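Local atomic coordinates of ABC transporter sugar binding protein (Xanthomonas axonopodis pv. citri, PDB entry 3UOR), a protein that probably binds maltose or related sugars in the periplasm as the substrate-binding component of an ABC-type sugar importer. Residues A[197-202]-A[297-302]. Residues are numbered along the deposited sequence; the frame is centred on the assembly and turned at random.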
ATOM      1  N   GLN A 197      -8.446  -6.658  -5.303  1.00 34.65           N
ATOM      2  CA  GLN A 197      -9.879  -6.369  -5.147  1.00 32.65           C
ATOM      3  C   GLN A 197     -10.000  -5.043  -4.461  1.00 28.01           C
ATOM      4  O   GLN A 197     -10.836  -4.213  -4.823  1.00 32.99           O
ATOM      5  CB  GLN A 197     -10.600  -7.397  -4.227  1.00 26.23           C
ATOM      6  CG  GLN A 197     -10.368  -8.833  -4.582  1.00 50.17           C
ATOM      7  CD  GLN A 197      -9.107  -9.407  -3.943  1.00 55.58           C
ATOM      8  OE1 GLN A 197      -7.972  -9.080  -4.352  1.00 41.45           O
ATOM      9  NE2 GLN A 197      -9.300 -10.288  -2.936  1.00 39.63           N
ATOM     10  N   LEU A 198      -9.199  -4.866  -3.415  1.00 22.31           N
ATOM     11  CA  LEU A 198      -9.260  -3.621  -2.653  1.00 26.53           C
ATOM     12  C   LEU A 198      -8.960  -2.405  -3.555  1.00 30.99           C
ATOM     13  O   LEU A 198      -9.666  -1.396  -3.493  1.00 27.55           O
ATOM     14  CB  LEU A 198      -8.317  -3.666  -1.450  1.00 20.11           C
ATOM     15  CG  LEU A 198      -8.211  -2.356  -0.668  1.00 26.72           C
ATOM     16  CD1 LEU A 198      -9.576  -1.973  -0.123  1.00 25.11           C
ATOM     17  CD2 LEU A 198      -7.219  -2.509   0.486  1.00 21.58           C
ATOM     18  N   SER A 199      -7.929  -2.508  -4.394  1.00 26.52           N
ATOM     19  CA  SER A 199      -7.569  -1.400  -5.297  1.00 29.73           C
ATOM     20  C   SER A 199      -8.774  -1.010  -6.139  1.00 33.05           C
ATOM     21  O   SER A 199      -9.135   0.158  -6.203  1.00 29.21           O
ATOM     22  CB  SER A 199      -6.407  -1.788  -6.227  1.00 23.46           C
ATOM     23  OG  SER A 199      -5.247  -2.068  -5.466  1.00 26.01           O
ATOM     24  N   PHE A 200      -9.411  -1.997  -6.770  1.00 32.62           N
ATOM     25  CA  PHE A 200     -10.556  -1.723  -7.638  1.00 30.35           C
ATOM     26  C   PHE A 200     -11.752  -1.178  -6.865  1.00 28.40           C
ATOM     27  O   PHE A 200     -12.543  -0.415  -7.414  1.00 33.00           O
ATOM     28  CB  PHE A 200     -10.942  -2.970  -8.463  1.00 27.83           C
ATOM     29  CG  PHE A 200      -9.884  -3.381  -9.432  1.00 35.42           C
ATOM     30  CD1 PHE A 200      -9.364  -2.451 -10.341  1.00 29.43           C
ATOM     31  CD2 PHE A 200      -9.364  -4.664  -9.421  1.00 31.98           C
ATOM     32  CE1 PHE A 200      -8.372  -2.802 -11.238  1.00 28.23           C
ATOM     33  CE2 PHE A 200      -8.356  -5.027 -10.330  1.00 30.94           C
ATOM     34  CZ  PHE A 200      -7.865  -4.087 -11.239  1.00 33.13           C
ATOM     35  N   ALA A 201     -11.894  -1.580  -5.602  1.00 27.82           N
ATOM     36  CA  ALA A 201     -12.995  -1.087  -4.766  1.00 26.60           C
ATOM     37  C   ALA A 201     -12.752   0.355  -4.335  1.00 34.47           C
ATOM     38  O   ALA A 201     -13.693   1.164  -4.247  1.00 34.88           O
ATOM     39  CB  ALA A 201     -13.184  -1.988  -3.542  1.00 28.03           C
ATOM     40  N   LEU A 202     -11.486   0.684  -4.074  1.00 28.39           N
ATOM     41  CA  LEU A 202     -11.113   2.069  -3.775  1.00 31.40           C
ATOM     42  C   LEU A 202     -11.346   3.026  -4.947  1.00 32.26           C
ATOM     43  O   LEU A 202     -11.390   4.222  -4.741  1.00 34.04           O
ATOM     44  CB  LEU A 202      -9.659   2.169  -3.321  1.00 25.06           C
ATOM     45  CG  LEU A 202      -9.390   1.539  -1.973  1.00 25.77           C
ATOM     46  CD1 LEU A 202      -7.885   1.531  -1.692  1.00 24.80           C
ATOM     47  CD2 LEU A 202     -10.131   2.325  -0.952  1.00 24.28           C
ATOM     48  N   ALA A 297      -7.875   5.391  -8.793  1.00 27.12           N
ATOM     49  CA  ALA A 297      -7.236   5.351  -7.485  1.00 29.23           C
ATOM     50  C   ALA A 297      -6.526   4.032  -7.305  1.00 27.87           C
ATOM     51  O   ALA A 297      -6.623   3.133  -8.143  1.00 29.52           O
ATOM     52  CB  ALA A 297      -8.257   5.540  -6.393  1.00 26.76           C
ATOM     53  N   GLY A 298      -5.806   3.924  -6.203  1.00 28.64           N
ATOM     54  CA  GLY A 298      -5.145   2.694  -5.832  1.00 26.26           C
ATOM     55  C   GLY A 298      -4.943   2.760  -4.338  1.00 27.74           C
ATOM     56  O   GLY A 298      -5.420   3.690  -3.681  1.00 28.23           O
ATOM     57  N   ILE A 299      -4.231   1.787  -3.799  1.00 26.38           N
ATOM     58  CA  ILE A 299      -4.020   1.687  -2.348  1.00 28.98           C
ATOM     59  C   ILE A 299      -2.969   2.719  -1.879  1.00 29.93           C
ATOM     60  O   ILE A 299      -1.984   2.960  -2.573  1.00 26.53           O
ATOM     61  CB  ILE A 299      -3.531   0.264  -2.023  1.00 27.79           C
ATOM     62  CG1 ILE A 299      -4.724  -0.695  -1.960  1.00 27.87           C
ATOM     63  CG2 ILE A 299      -2.804   0.196  -0.718  1.00 36.32           C
ATOM     64  CD1 ILE A 299      -4.301  -2.125  -2.152  1.00 43.32           C
ATOM     65  N   ALA A 300      -3.191   3.320  -0.718  1.00 27.87           N
ATOM     66  CA  ALA A 300      -2.197   4.172  -0.076  1.00 30.20           C
ATOM     67  C   ALA A 300      -1.540   3.400   1.054  1.00 31.36           C
ATOM     68  O   ALA A 300      -1.781   3.678   2.233  1.00 26.89           O
ATOM     69  CB  ALA A 300      -2.852   5.429   0.451  1.00 27.21           C
ATOM     70  N   GLY A 301      -0.739   2.397   0.697  1.00 33.31           N
ATOM     71  CA  GLY A 301      -0.148   1.522   1.697  1.00 27.20           C
ATOM     72  C   GLY A 301       1.205   2.072   2.069  1.00 34.32           C
ATOM     73  O   GLY A 301       1.588   3.137   1.598  1.00 29.35           O
ATOM     74  N   GLY A 302       1.943   1.340   2.890  1.00 31.24           N
ATOM     75  CA  GLY A 302       3.287   1.737   3.251  1.00 30.76           C
ATOM     76  C   GLY A 302       3.343   2.046   4.729  1.00 32.26           C
ATOM     77  O   GLY A 302       2.509   1.570   5.488  1.00 29.12           O
TER
HETATM   78  O   HOH W   1      -3.211  -0.283  -5.723  1.00 23.83           O
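In this two-lobed periplasmic binding protein, helix 195-202 packs against the loop that leads into strand 303-307, and Ile299 makes the largest share of the contact. The ethyl arm of Ile299, anti to the carbonyl carbon (chi1 -81°), puts CG1 and CD1 against the helix, crossing the side chains of Leu198 and Leu202 at about a right angle. Leu198 CD2 and Leu202 CD1 each come within 3.9 Å of Ile299 CG1. These leucines, one helical turn apart, present methyls on the same face, and the slim ethyl arm lies against both. Its end, Ile299 CD1, lies 3.4 Å from Ser199 OG. That hydroxyl suits a buried helix because it bonds back to the carbonyl O of Glu195, one turn earlier; it also accepts a hydrogen bond from a water (2.7 Å to Ser199 OG), which in turn takes the N-H of Ile299, linking helix and loop. Gly298 meets the helix with its backbone, its O 3.8 Å from Leu202 CD1, while the small Ala297 sets CB 3.8 Å from Leu202 O. Farther out, Trp377 and Met384 of helix 377-394 pack on Leu198, helix 221-235 covers Ala201, and Ile299 O is hydrogen-bonded to Thr144 OG1 on strand 134-150.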